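Local coordinates for protein glucokinase (Leishmania braziliensis MHOM/BR/75/M2904, PDB 6EDI) that probably phosphorylates glucose with ATP, as a dimeric glucokinase of the actin-like ATPase superfamily caught in an open conformation, at residues 24-29 with 93-98; 44-49 with 114-119; 180-185 with 368-373; 202-207 with 218-223; 235-240 with 272-277. One frame throughout, in Å; residues are numbered along the deposited sequence.

Contact 1: residues 24-29 with 93-98; sequences EQLALT and QHLKKN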
# COMPACT_ATOMS: atom_id res chain seq x y z
N GLU A 24 22.34 -24.07 -25.01
CA GLU A 24 23.60 -24.25 -25.72
C GLU A 24 23.94 -23.02 -26.57
O GLU A 24 25.11 -22.76 -26.85
CB GLU A 24 23.55 -25.52 -26.58
CG GLU A 24 23.19 -26.80 -25.81
CD GLU A 24 21.72 -26.87 -25.38
OE1 GLU A 24 20.83 -26.47 -26.17
OE2 GLU A 24 21.45 -27.32 -24.24
N GLN A 25 22.92 -22.25 -26.94
CA GLN A 25 23.11 -21.08 -27.80
C GLN A 25 23.36 -19.79 -27.03
O GLN A 25 23.43 -18.72 -27.63
CB GLN A 25 21.88 -20.83 -28.69
CG GLN A 25 21.49 -21.94 -29.66
CD GLN A 25 20.13 -21.67 -30.29
OE1 GLN A 25 19.12 -21.51 -29.58
NE2 GLN A 25 20.09 -21.59 -31.62
N LEU A 26 23.46 -19.87 -25.70
CA LEU A 26 23.57 -18.66 -24.87
C LEU A 26 24.79 -17.79 -25.18
O LEU A 26 24.64 -16.62 -25.56
CB LEU A 26 23.49 -18.98 -23.37
CG LEU A 26 23.64 -17.81 -22.39
CD1 LEU A 26 22.57 -16.75 -22.62
CD2 LEU A 26 23.59 -18.28 -20.94
N ALA A 27 25.99 -18.33 -25.03
CA ALA A 27 27.19 -17.53 -25.24
C ALA A 27 27.24 -17.02 -26.68
O ALA A 27 27.60 -15.88 -26.95
CB ALA A 27 28.42 -18.34 -24.93
N LEU A 28 26.87 -17.90 -27.60
CA LEU A 28 26.73 -17.58 -29.01
C LEU A 28 25.86 -16.34 -29.25
O LEU A 28 26.15 -15.49 -30.10
CB LEU A 28 26.13 -18.80 -29.71
CG LEU A 28 25.54 -18.84 -31.11
CD1 LEU A 28 25.51 -20.30 -31.57
CD2 LEU A 28 24.14 -18.24 -31.17
N THR A 29 24.77 -16.25 -28.49
CA THR A 29 23.82 -15.16 -28.58
C THR A 29 24.41 -13.91 -27.93
O THR A 29 24.29 -12.80 -28.47
CB THR A 29 22.51 -15.56 -27.91
OG1 THR A 29 21.85 -16.54 -28.73
CG2 THR A 29 21.58 -14.36 -27.72
N GLN A 93 27.57 -22.42 -15.41
CA GLN A 93 28.59 -23.32 -15.96
C GLN A 93 28.71 -23.18 -17.48
O GLN A 93 29.79 -23.35 -18.04
CB GLN A 93 28.32 -24.79 -15.57
CG GLN A 93 28.21 -25.06 -14.05
CD GLN A 93 29.32 -24.44 -13.21
OE1 GLN A 93 29.05 -23.82 -12.17
NE2 GLN A 93 30.57 -24.60 -13.63
N HIS A 94 27.61 -22.84 -18.15
CA HIS A 94 27.65 -22.64 -19.59
C HIS A 94 28.42 -21.39 -19.95
O HIS A 94 29.16 -21.37 -20.94
CB HIS A 94 26.25 -22.54 -20.20
CG HIS A 94 26.25 -22.08 -21.63
ND1 HIS A 94 26.33 -22.96 -22.69
CD2 HIS A 94 26.19 -20.84 -22.17
CE1 HIS A 94 26.31 -22.27 -23.82
NE2 HIS A 94 26.22 -20.99 -23.54
N LEU A 95 28.23 -20.32 -19.17
CA LEU A 95 28.93 -19.07 -19.41
C LEU A 95 30.43 -19.21 -19.20
O LEU A 95 31.22 -18.65 -19.96
CB LEU A 95 28.37 -17.94 -18.54
CG LEU A 95 26.95 -17.46 -18.81
CD1 LEU A 95 26.55 -16.40 -17.77
CD2 LEU A 95 26.82 -16.90 -20.21
N LYS A 96 30.84 -19.95 -18.17
CA LYS A 96 32.26 -20.15 -17.89
C LYS A 96 32.90 -21.09 -18.91
O LYS A 96 34.09 -21.00 -19.20
CB LYS A 96 32.48 -20.71 -16.48
CG LYS A 96 31.56 -20.14 -15.38
CD LYS A 96 31.90 -18.72 -14.95
CE LYS A 96 32.07 -18.64 -13.43
NZ LYS A 96 31.03 -19.46 -12.74
N LYS A 97 32.09 -21.99 -19.47
CA LYS A 97 32.57 -22.99 -20.42
C LYS A 97 32.55 -22.49 -21.87
O LYS A 97 33.35 -22.95 -22.69
CB LYS A 97 31.74 -24.27 -20.35
CG LYS A 97 32.04 -25.20 -19.18
CD LYS A 97 31.15 -26.43 -19.29
CE LYS A 97 31.31 -27.38 -18.12
NZ LYS A 97 30.51 -28.62 -18.32
N ASN A 98 31.63 -21.58 -22.19
CA ASN A 98 31.48 -21.10 -23.56
C ASN A 98 31.79 -19.62 -23.78
O ASN A 98 31.55 -19.09 -24.86
CB ASN A 98 30.09 -21.44 -24.12
CG ASN A 98 29.84 -22.93 -24.22
OD1 ASN A 98 30.12 -23.55 -25.25
ND2 ASN A 98 29.31 -23.52 -23.15

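Contact 2: residues 44-49 with 114-119; sequences VCDVGG and AVSVPG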
# COMPACT_ATOMS: atom_id res chain seq x y z
N VAL A 44 17.14 -11.96 -15.18
CA VAL A 44 15.69 -12.09 -15.14
C VAL A 44 15.33 -13.56 -15.10
O VAL A 44 16.03 -14.43 -15.65
CB VAL A 44 15.00 -11.42 -16.37
CG1 VAL A 44 15.50 -10.03 -16.55
CG2 VAL A 44 15.21 -12.22 -17.65
N CYS A 45 14.22 -13.84 -14.43
CA CYS A 45 13.74 -15.21 -14.27
C CYS A 45 12.28 -15.14 -13.87
O CYS A 45 11.89 -14.32 -13.04
CB CYS A 45 14.56 -15.96 -13.21
SG CYS A 45 13.96 -17.62 -12.79
N ASP A 46 11.46 -15.98 -14.48
CA ASP A 46 10.06 -16.07 -14.11
C ASP A 46 9.68 -17.54 -14.09
O ASP A 46 10.15 -18.33 -14.92
CB ASP A 46 9.19 -15.28 -15.09
CG ASP A 46 7.69 -15.51 -14.87
OD1 ASP A 46 7.14 -16.45 -15.46
OD2 ASP A 46 7.07 -14.73 -14.10
N VAL A 47 8.87 -17.92 -13.10
CA VAL A 47 8.36 -19.29 -13.00
C VAL A 47 6.85 -19.32 -13.22
O VAL A 47 6.13 -18.48 -12.69
CB VAL A 47 8.69 -19.88 -11.63
CG1 VAL A 47 8.20 -21.32 -11.56
CG2 VAL A 47 10.18 -19.85 -11.39
N GLY A 48 6.38 -20.25 -14.05
CA GLY A 48 4.95 -20.42 -14.28
C GLY A 48 4.66 -21.72 -15.02
O GLY A 48 5.20 -21.96 -16.10
N GLY A 49 3.80 -22.56 -14.44
CA GLY A 49 3.56 -23.88 -15.01
C GLY A 49 4.74 -24.80 -14.77
O GLY A 49 5.19 -24.97 -13.63
N ALA A 114 16.59 -11.11 -10.22
CA ALA A 114 15.24 -11.18 -9.68
C ALA A 114 14.53 -12.42 -10.18
O ALA A 114 14.73 -12.85 -11.31
CB ALA A 114 14.45 -9.94 -10.06
N VAL A 115 13.65 -12.97 -9.34
CA VAL A 115 12.84 -14.10 -9.75
C VAL A 115 11.38 -13.81 -9.46
O VAL A 115 11.01 -13.61 -8.31
CB VAL A 115 13.25 -15.42 -9.07
CG1 VAL A 115 12.40 -16.58 -9.63
CG2 VAL A 115 14.72 -15.69 -9.29
N SER A 116 10.58 -13.76 -10.53
CA SER A 116 9.12 -13.64 -10.41
C SER A 116 8.56 -15.04 -10.23
O SER A 116 8.82 -15.93 -11.06
CB SER A 116 8.53 -13.02 -11.68
OG SER A 116 7.12 -12.89 -11.57
N VAL A 117 7.81 -15.24 -9.15
CA VAL A 117 7.22 -16.55 -8.85
C VAL A 117 5.72 -16.43 -8.64
O VAL A 117 5.23 -15.42 -8.12
CB VAL A 117 7.89 -17.21 -7.62
CG1 VAL A 117 9.33 -17.53 -7.90
CG2 VAL A 117 7.76 -16.32 -6.39
N PRO A 118 4.98 -17.47 -9.06
CA PRO A 118 3.53 -17.48 -8.92
C PRO A 118 3.13 -18.11 -7.60
O PRO A 118 2.55 -19.20 -7.55
CB PRO A 118 3.09 -18.38 -10.08
CG PRO A 118 4.21 -19.40 -10.18
CD PRO A 118 5.48 -18.70 -9.70
N GLY A 119 3.46 -17.43 -6.51
CA GLY A 119 3.10 -17.91 -5.20
C GLY A 119 3.43 -16.81 -4.22
O GLY A 119 3.89 -15.74 -4.62

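Contact 3: residues 180-185 with 368-373; sequences VMWKGT and RLQARL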
# COMPACT_ATOMS: atom_id res chain seq x y z
N VAL A 180 -4.78 5.06 -23.13
CA VAL A 180 -5.50 5.80 -22.11
C VAL A 180 -6.97 5.45 -22.15
O VAL A 180 -7.60 5.52 -23.20
CB VAL A 180 -5.35 7.31 -22.31
CG1 VAL A 180 -6.20 8.08 -21.30
CG2 VAL A 180 -3.90 7.69 -22.17
N MET A 181 -7.51 5.04 -21.01
CA MET A 181 -8.95 4.88 -20.92
C MET A 181 -9.57 6.26 -20.69
O MET A 181 -10.50 6.66 -21.39
CB MET A 181 -9.32 3.92 -19.79
CG MET A 181 -8.79 2.53 -20.02
SD MET A 181 -8.97 1.36 -18.66
CE MET A 181 -10.70 1.59 -18.25
N TRP A 182 -9.04 6.98 -19.69
CA TRP A 182 -9.42 8.35 -19.44
C TRP A 182 -8.37 9.10 -18.62
O TRP A 182 -7.66 8.53 -17.79
CB TRP A 182 -10.80 8.45 -18.77
CG TRP A 182 -10.93 7.70 -17.48
CD1 TRP A 182 -10.42 8.06 -16.26
CD2 TRP A 182 -11.64 6.47 -17.27
NE1 TRP A 182 -10.76 7.12 -15.31
CE2 TRP A 182 -11.51 6.14 -15.91
CE3 TRP A 182 -12.37 5.62 -18.11
CZ2 TRP A 182 -12.09 4.99 -15.36
CZ3 TRP A 182 -12.95 4.48 -17.56
CH2 TRP A 182 -12.82 4.18 -16.20
N LYS A 183 -8.27 10.39 -18.89
CA LYS A 183 -7.26 11.21 -18.27
C LYS A 183 -7.84 11.79 -16.99
O LYS A 183 -8.96 12.29 -16.98
CB LYS A 183 -6.83 12.31 -19.23
CG LYS A 183 -5.83 13.30 -18.68
CD LYS A 183 -5.54 14.37 -19.72
CE LYS A 183 -4.94 15.58 -19.06
NZ LYS A 183 -4.45 16.60 -20.04
N GLY A 184 -7.08 11.71 -15.90
CA GLY A 184 -7.53 12.26 -14.63
C GLY A 184 -7.30 13.75 -14.52
O GLY A 184 -6.45 14.31 -15.21
N THR A 185 -8.03 14.39 -13.62
CA THR A 185 -7.95 15.83 -13.44
C THR A 185 -6.60 16.31 -12.94
O THR A 185 -6.26 17.49 -13.07
CB THR A 185 -8.99 16.30 -12.42
OG1 THR A 185 -8.86 15.52 -11.24
CG2 THR A 185 -10.39 16.14 -12.96
N ARG A 368 -19.43 4.39 -19.51
CA ARG A 368 -20.17 3.71 -18.46
C ARG A 368 -19.26 3.13 -17.37
O ARG A 368 -19.69 2.97 -16.22
CB ARG A 368 -21.06 2.62 -19.06
CG ARG A 368 -22.10 3.17 -20.03
CD ARG A 368 -22.91 4.29 -19.38
NE ARG A 368 -23.70 3.75 -18.28
CZ ARG A 368 -24.90 3.20 -18.44
NH1 ARG A 368 -25.45 3.12 -19.65
NH2 ARG A 368 -25.55 2.72 -17.38
N LEU A 369 -18.02 2.80 -17.72
CA LEU A 369 -17.04 2.36 -16.74
C LEU A 369 -16.61 3.51 -15.85
O LEU A 369 -16.51 3.35 -14.63
CB LEU A 369 -15.82 1.76 -17.42
CG LEU A 369 -16.03 0.40 -18.05
CD1 LEU A 369 -14.71 -0.12 -18.60
CD2 LEU A 369 -16.61 -0.57 -17.04
N GLN A 370 -16.35 4.66 -16.46
CA GLN A 370 -16.02 5.87 -15.72
C GLN A 370 -17.21 6.27 -14.86
O GLN A 370 -17.06 6.79 -13.76
CB GLN A 370 -15.62 7.00 -16.70
CG GLN A 370 -14.88 8.15 -16.04
CD GLN A 370 -14.49 9.26 -17.00
OE1 GLN A 370 -15.14 9.48 -18.03
NE2 GLN A 370 -13.43 9.99 -16.65
N ALA A 371 -18.41 6.00 -15.37
CA ALA A 371 -19.63 6.26 -14.60
C ALA A 371 -19.62 5.43 -13.32
O ALA A 371 -19.96 5.92 -12.24
CB ALA A 371 -20.87 5.94 -15.44
N ARG A 372 -19.24 4.17 -13.45
CA ARG A 372 -19.22 3.28 -12.30
C ARG A 372 -18.22 3.74 -11.26
O ARG A 372 -18.53 3.80 -10.06
CB ARG A 372 -18.88 1.87 -12.74
CG ARG A 372 -18.73 0.90 -11.59
CD ARG A 372 -19.98 0.87 -10.72
NE ARG A 372 -19.82 -0.03 -9.59
CZ ARG A 372 -19.24 0.31 -8.45
NH1 ARG A 372 -18.75 1.53 -8.30
NH2 ARG A 372 -19.14 -0.56 -7.45
N LEU A 373 -17.00 4.05 -11.70
CA LEU A 373 -15.96 4.54 -10.80
C LEU A 373 -16.52 5.68 -9.98
O LEU A 373 -16.32 5.75 -8.76
CB LEU A 373 -14.75 5.03 -11.60
CG LEU A 373 -13.51 5.36 -10.80
CD1 LEU A 373 -12.81 4.07 -10.41
CD2 LEU A 373 -12.59 6.27 -11.60

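Contact 4: residues 202-207 with 218-223; sequences RGRCMV and LIHYVG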
# COMPACT_ATOMS: atom_id res chain seq x y z
N ARG A 202 5.62 10.84 -12.36
CA ARG A 202 6.11 10.85 -10.98
C ARG A 202 4.97 10.85 -9.96
O ARG A 202 4.61 11.90 -9.40
CB ARG A 202 7.02 12.05 -10.74
CG ARG A 202 8.21 12.09 -11.67
CD ARG A 202 9.51 12.13 -10.89
NE ARG A 202 10.65 11.94 -11.78
CZ ARG A 202 11.54 12.89 -12.07
NH1 ARG A 202 11.43 14.09 -11.52
NH2 ARG A 202 12.54 12.62 -12.90
N GLY A 203 4.41 9.67 -9.74
CA GLY A 203 3.34 9.49 -8.77
C GLY A 203 3.03 8.01 -8.66
O GLY A 203 3.65 7.17 -9.33
N ARG A 204 2.08 7.67 -7.80
CA ARG A 204 1.75 6.26 -7.64
C ARG A 204 1.03 5.73 -8.85
O ARG A 204 0.21 6.42 -9.47
CB ARG A 204 0.87 6.03 -6.41
CG ARG A 204 1.62 6.03 -5.09
CD ARG A 204 0.64 5.98 -3.92
NE ARG A 204 1.33 5.92 -2.64
CZ ARG A 204 0.71 5.99 -1.48
NH1 ARG A 204 -0.61 6.11 -1.47
NH2 ARG A 204 1.40 5.92 -0.34
N CYS A 205 1.33 4.48 -9.15
CA CYS A 205 0.60 3.74 -10.17
C CYS A 205 -0.00 2.49 -9.51
O CYS A 205 0.72 1.62 -9.01
CB CYS A 205 1.55 3.35 -11.30
SG CYS A 205 0.78 2.35 -12.55
N MET A 206 -1.33 2.40 -9.51
CA MET A 206 -2.02 1.22 -8.99
C MET A 206 -2.23 0.24 -10.14
O MET A 206 -2.80 0.59 -11.18
CB MET A 206 -3.35 1.62 -8.34
CG MET A 206 -4.16 0.43 -7.84
SD MET A 206 -3.35 -0.40 -6.48
CE MET A 206 -4.03 -2.04 -6.71
N VAL A 207 -1.76 -0.99 -9.95
CA VAL A 207 -1.81 -2.00 -11.02
C VAL A 207 -2.76 -3.12 -10.65
O VAL A 207 -2.63 -3.72 -9.58
CB VAL A 207 -0.44 -2.59 -11.28
CG1 VAL A 207 -0.49 -3.56 -12.44
CG2 VAL A 207 0.58 -1.47 -11.54
N LEU A 218 1.31 -2.10 -6.25
CA LEU A 218 1.37 -0.65 -6.31
C LEU A 218 2.79 -0.21 -6.57
O LEU A 218 3.71 -0.62 -5.85
CB LEU A 218 0.85 -0.04 -5.01
CG LEU A 218 0.97 1.48 -4.88
CD1 LEU A 218 -0.20 2.19 -5.56
CD2 LEU A 218 1.15 1.90 -3.43
N ILE A 219 2.96 0.61 -7.61
CA ILE A 219 4.24 1.25 -7.82
C ILE A 219 4.16 2.55 -7.02
O ILE A 219 3.39 3.46 -7.35
CB ILE A 219 4.52 1.58 -9.29
CG1 ILE A 219 4.25 0.36 -10.19
CG2 ILE A 219 5.97 2.07 -9.46
CD1 ILE A 219 4.49 0.63 -11.66
N HIS A 220 4.94 2.62 -5.95
CA HIS A 220 4.93 3.82 -5.11
C HIS A 220 6.09 4.72 -5.51
O HIS A 220 7.22 4.25 -5.60
CB HIS A 220 5.04 3.43 -3.63
CG HIS A 220 5.21 4.61 -2.71
ND1 HIS A 220 4.22 5.54 -2.50
CD2 HIS A 220 6.25 4.99 -1.93
CE1 HIS A 220 4.64 6.45 -1.64
NE2 HIS A 220 5.87 6.13 -1.28
N TYR A 221 5.81 5.99 -5.79
CA TYR A 221 6.86 6.94 -6.13
C TYR A 221 7.38 7.59 -4.86
O TYR A 221 6.59 8.00 -4.01
CB TYR A 221 6.38 8.02 -7.11
CG TYR A 221 7.44 9.08 -7.31
CD1 TYR A 221 8.59 8.81 -8.03
CD2 TYR A 221 7.30 10.34 -6.77
CE1 TYR A 221 9.57 9.76 -8.21
CE2 TYR A 221 8.27 11.31 -6.94
CZ TYR A 221 9.40 11.01 -7.66
OH TYR A 221 10.37 11.96 -7.84
N VAL A 222 8.70 7.68 -4.76
CA VAL A 222 9.39 8.18 -3.57
C VAL A 222 10.13 9.49 -3.89
O VAL A 222 11.21 9.47 -4.50
CB VAL A 222 10.41 7.15 -3.03
CG1 VAL A 222 11.11 7.72 -1.81
CG2 VAL A 222 9.74 5.81 -2.70
N GLY A 223 9.57 10.62 -3.47
CA GLY A 223 10.13 11.91 -3.84
C GLY A 223 11.55 12.18 -3.35
O GLY A 223 12.35 12.82 -4.05

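Contact 5: residues 235-240 with 272-277; sequences CGSLSM and APIWEA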
# COMPACT_ATOMS: atom_id res chain seq x y z
N CYS A 235 -5.39 -6.93 -3.24
CA CYS A 235 -6.60 -6.13 -3.36
C CYS A 235 -7.77 -6.89 -3.98
O CYS A 235 -8.93 -6.59 -3.70
CB CYS A 235 -6.30 -4.84 -4.15
SG CYS A 235 -5.16 -3.68 -3.32
N GLY A 236 -7.47 -7.89 -4.81
CA GLY A 236 -8.52 -8.75 -5.34
C GLY A 236 -9.25 -9.48 -4.23
O GLY A 236 -10.39 -9.94 -4.42
N SER A 237 -8.59 -9.59 -3.07
CA SER A 237 -9.13 -10.35 -1.94
C SER A 237 -9.82 -9.47 -0.91
O SER A 237 -10.24 -9.93 0.16
CB SER A 237 -8.04 -11.18 -1.27
OG SER A 237 -7.52 -12.15 -2.16
N LEU A 238 -9.96 -8.19 -1.26
CA LEU A 238 -10.79 -7.28 -0.49
C LEU A 238 -12.26 -7.65 -0.71
O LEU A 238 -12.67 -7.96 -1.83
CB LEU A 238 -10.47 -5.83 -0.90
CG LEU A 238 -11.41 -4.64 -0.78
CD1 LEU A 238 -11.60 -4.18 0.66
CD2 LEU A 238 -10.85 -3.49 -1.64
N SER A 239 -13.04 -7.64 0.37
CA SER A 239 -14.49 -7.87 0.27
C SER A 239 -15.16 -6.87 -0.67
O SER A 239 -14.79 -5.70 -0.70
CB SER A 239 -15.14 -7.77 1.64
OG SER A 239 -14.52 -8.63 2.55
N MET A 240 -16.17 -7.32 -1.42
CA MET A 240 -16.97 -6.38 -2.21
C MET A 240 -17.64 -5.33 -1.31
O MET A 240 -17.96 -5.60 -0.15
CB MET A 240 -18.03 -7.11 -3.04
CG MET A 240 -17.43 -7.93 -4.16
SD MET A 240 -18.68 -8.68 -5.22
CE MET A 240 -19.23 -7.24 -6.15
N ALA A 272 -19.53 -11.51 2.63
CA ALA A 272 -19.21 -10.83 1.37
C ALA A 272 -18.24 -11.64 0.53
O ALA A 272 -17.31 -12.25 1.07
CB ALA A 272 -18.65 -9.45 1.63
N PRO A 273 -18.45 -11.68 -0.80
CA PRO A 273 -17.45 -12.38 -1.62
C PRO A 273 -16.35 -11.39 -1.92
O PRO A 273 -16.58 -10.20 -1.75
CB PRO A 273 -18.23 -12.73 -2.89
CG PRO A 273 -19.28 -11.66 -3.01
CD PRO A 273 -19.58 -11.17 -1.59
N ILE A 274 -15.18 -11.86 -2.33
CA ILE A 274 -14.09 -10.93 -2.61
C ILE A 274 -14.25 -10.32 -4.01
O ILE A 274 -14.91 -10.92 -4.87
CB ILE A 274 -12.72 -11.59 -2.42
CG1 ILE A 274 -12.51 -12.74 -3.42
CG2 ILE A 274 -12.62 -12.15 -1.03
CD1 ILE A 274 -11.16 -13.44 -3.24
N TRP A 275 -13.69 -9.14 -4.22
CA TRP A 275 -13.81 -8.45 -5.51
C TRP A 275 -13.36 -9.33 -6.67
O TRP A 275 -13.92 -9.26 -7.76
CB TRP A 275 -12.98 -7.17 -5.52
CG TRP A 275 -13.66 -5.99 -4.92
CD1 TRP A 275 -13.37 -5.41 -3.72
CD2 TRP A 275 -14.74 -5.23 -5.48
NE1 TRP A 275 -14.20 -4.34 -3.50
CE2 TRP A 275 -15.05 -4.20 -4.57
CE3 TRP A 275 -15.48 -5.31 -6.67
CZ2 TRP A 275 -16.07 -3.26 -4.80
CZ3 TRP A 275 -16.48 -4.37 -6.91
CH2 TRP A 275 -16.77 -3.36 -5.97
N GLU A 276 -12.33 -10.12 -6.42
CA GLU A 276 -11.79 -11.03 -7.44
C GLU A 276 -12.87 -11.93 -8.02
O GLU A 276 -12.89 -12.20 -9.23
CB GLU A 276 -10.67 -11.89 -6.83
CG GLU A 276 -10.34 -13.16 -7.61
CD GLU A 276 -9.17 -13.91 -7.00
OE1 GLU A 276 -9.41 -14.85 -6.22
OE2 GLU A 276 -8.01 -13.55 -7.30
N ALA A 277 -13.78 -12.38 -7.16
CA ALA A 277 -14.81 -13.32 -7.57
C ALA A 277 -15.81 -12.71 -8.56
O ALA A 277 -16.49 -13.44 -9.28
CB ALA A 277 -15.52 -13.89 -6.36
O HOH W 1 -7.75 -14.56 -3.28
O HOH W 2 -15.72 -10.98 3.25

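Contact 1: residues 24-29 with 93-98
Ala27 and Asn98 bring the start of helix 26-32 against the C-terminal part of helix 84-98, their CA atoms 5.8 Å apart; Glu24 and His94, earlier in each segment, stand wider at 7.5 Å from CA to CA. His94 bridges this gap. Its ring is thrown toward the other segment by CG lying anti to the backbone N (chi1 169°), and NE2 accepts a 3.1 Å hydrogen bond from Ala27 N, which lies in the ring plane. The bond gives an acceptor to an amide in the first turn of helix 26-32. It also fits a ring carrying its proton on ND1. At the ring edge CE1 comes within 3.3 Å of Glu24 O, while Asn98 CB covers one face. Asn98 is held in turn by His94 O, which accepts from both Asn98 N and Asn98 ND2, the latter at 3.1 Å on a lone pair. Ala27 CB meets Asn98 CB at 3.6 Å, and Leu26 CD2 touches Leu95 CD2 at 3.6 Å. Both leucines rest on Phe56 of strand 51-58, with Ile21 against Leu26 and Leu23 against His94, so the two helices pack together on the N-terminal sheet.

Contact 2: residues 44-49 with 114-119
Asp46 OD2 is gripped by Ser116 OG at 3.1 Å and, more weakly, by Asn400 ND2 from helix 399-409. The serine hydroxyl meets the carboxylate on its anti side, 16° out of plane, brought there by two side chains that both run anti to their backbone N. This is a pair of neighbouring parallel strands, 41-48 and 110-117, in the mixed N-terminal sheet of an actin-like ATPase fold; their short axes diverge by 16°. Ser116 bonds to the residues flanking Asp46: its N donates to Cys45 O at 2.9 Å, and its O accepts from Val47 N at 2.9 Å. On the face carrying Cys45, Val47 and Val115, Cys45 SG lies 3.7 Å from Val115 CG1, and Val47 CG2 lies more loosely against Val115 CG1 and Val117 CG1; Leu84 and Phe88 of helix 84-98 cover that face, whereas Asp46 and Ser116 look toward helix 399-409. The Asp46-Val47-Gly48-Gly49 run is consistent with the phosphate-binding motif of the first hairpin in actin-like ATPases. Where the second strand ends, Pro118 forms the centre of an inverse gamma turn, and its CD and CG lie against the end of strand 41-48, 3.1 Å and 3.3 Å from Val47 O.

Contact 3: residues 180-185 with 368-373
Trp182 lies with one indole face against the side chain of Gln370. The aliphatic part comes first: Gln370 CB sits 3.8 Å from the centroid of the six-membered ring, 12° off its normal, a CH-pi contact. From there the extended chain runs back across the indole, so that the amide stacks over the five-membered ring with its plane tilted by 23°, and NE2 reaches Trp182 CG at 3.5 Å. The far end of the indole meets two leucines one helical turn apart: CZ3 approaches Leu369 CB at 4.0 Å, and CZ2 approaches Leu373 CD2 at 4.0 Å. Met181 CB lies over the opposite face, and its CE reaches Leu369 CD1 loosely, at 4.4 Å.

Two features set the ring in this slot. CG of Trp182 takes the crowded position between backbone N and carbonyl carbon (chi1 57°), and the backbone forms a classic beta bulge in which Met181 and Trp182 both face Phe390, bringing two consecutive side chains toward the helix. Phe390 also meets the indole ring and touches Leu373. Further out, Ile331 of helix 317-341 lies against Leu369 and Leu373. Helix 363-373 is thus fitted between helix 317-341 and the bulged outer strand 178-182, which pairs with strand 389-393 in the C-terminal sheet.

Contact 4: residues 202-207 with 218-223
Cys205 and Ile219 face each other as the hydrogen-bonded antiparallel pair, CB to CB at 4.0 Å, and Val207 CG2 adds a contact to Ile219 CG1 on the same sheet face. On the other face Met206 and Leu218 make the non-hydrogen-bonded pair, their side chains crossing nearly at a right angle with SD 4.2 Å from CD1. The backbones are joined by Cys205 N to Ile219 O at 2.9 Å and Ile219 N to Cys205 O at 2.8 Å.

Toward the open end the contact turns polar. Arg204, extended from CG to NE, donates from NE to His220 ND1 at 2.9 Å in a nearly straight bond (175°). The imidazole nitrogen lies in the guanidinium plane, although the two flat groups are turned 54° apart, and Leu218 CD2 lies over one guanidinium face. The other nitrogens are also used: NH1 reaches Phe341 O, and NH2 reaches Ala232 O of the second subunit. Beyond Gly203, Arg202 packs on Tyr221, with CB over the ring centre at 4.1 Å from the centroid. A bend at chi2 (-123°) then carries CD beside the hydroxyl, 3.2 Å from Tyr221 OH. Asp226 OD1 receives both that hydroxyl and Arg202 NE. Asn123 ND2 of the second subunit hydrogen-bonds Arg202 O at this edge.

Strands 205-210 and 214-222 form the beta hairpin expected in the C-terminal sheet of an actin-like ATPase fold, here with its polar edge built into the dimer interface.

Contact 5: residues 235-240 with 272-277
Met240 and Trp275 each turn CG opposite the carbonyl carbon (chi1 -69° and -83°), and a bend at chi3 of the methionine (74°) folds its methyl back over the indole. The result is a Met-aromatic contact between two loops that are also joined by a single beta bridge, Ser239 with Ile274. Met240 covers one indole face along its length: CA is 3.8 Å from the centroid of the five-membered ring, a CH-pi contact, while SD stands farther off above the six-membered ring and CE reaches CZ3. Leu238 runs alongside, its CG in the ring plane at the edge, 3.6 Å from Trp275 CD1. Pro273 CG supports the sulfur.

Three backbone bonds fix this register: Met240 N to Pro273 O at 2.9 Å, Trp275 N to Leu238 O at 2.9 Å and Glu276 N to Gly236 O at 2.8 Å. Gly236, with no side chain, comes close, its O 3.1 Å from Glu276 CB. Ser237 O is buried against Ile274 CG2 and finds no polar partner. Glu276 OE2 accepts from Val214 N, at the start of the hairpin strand 214-222, while Asn329 and Leu333 of helix 317-341 touch Trp275. At the dimer interface Ser239 OG pairs with Glu336 of the second subunit; it also accepts from a water, at 2.7 Å, that donates to Ala272 O at 3.0 Å.

How the contacts relate
From the N terminus, contact 1 closes the loop from 24-29 to 93-98, and contact 2 crosses it, since segment 44-49 lies inside that loop and its partner 114-119 comes after it. Both belong to the N-terminal lobe, their centres about 22 Å apart. Contact 3 closes a far longer loop, from 180-185 to 368-373, in the other lobe. Contacts 4 and 5 are nested in it, one after the other, and both reach the second subunit. Met206 of contact 4 packs on Cys235 of contact 5, and Trp275 of contact 5 on Arg372 of contact 3, so contacts 3, 4 and 5 form a chain of touching parts: C-terminal sheet, loops and helix 363-373.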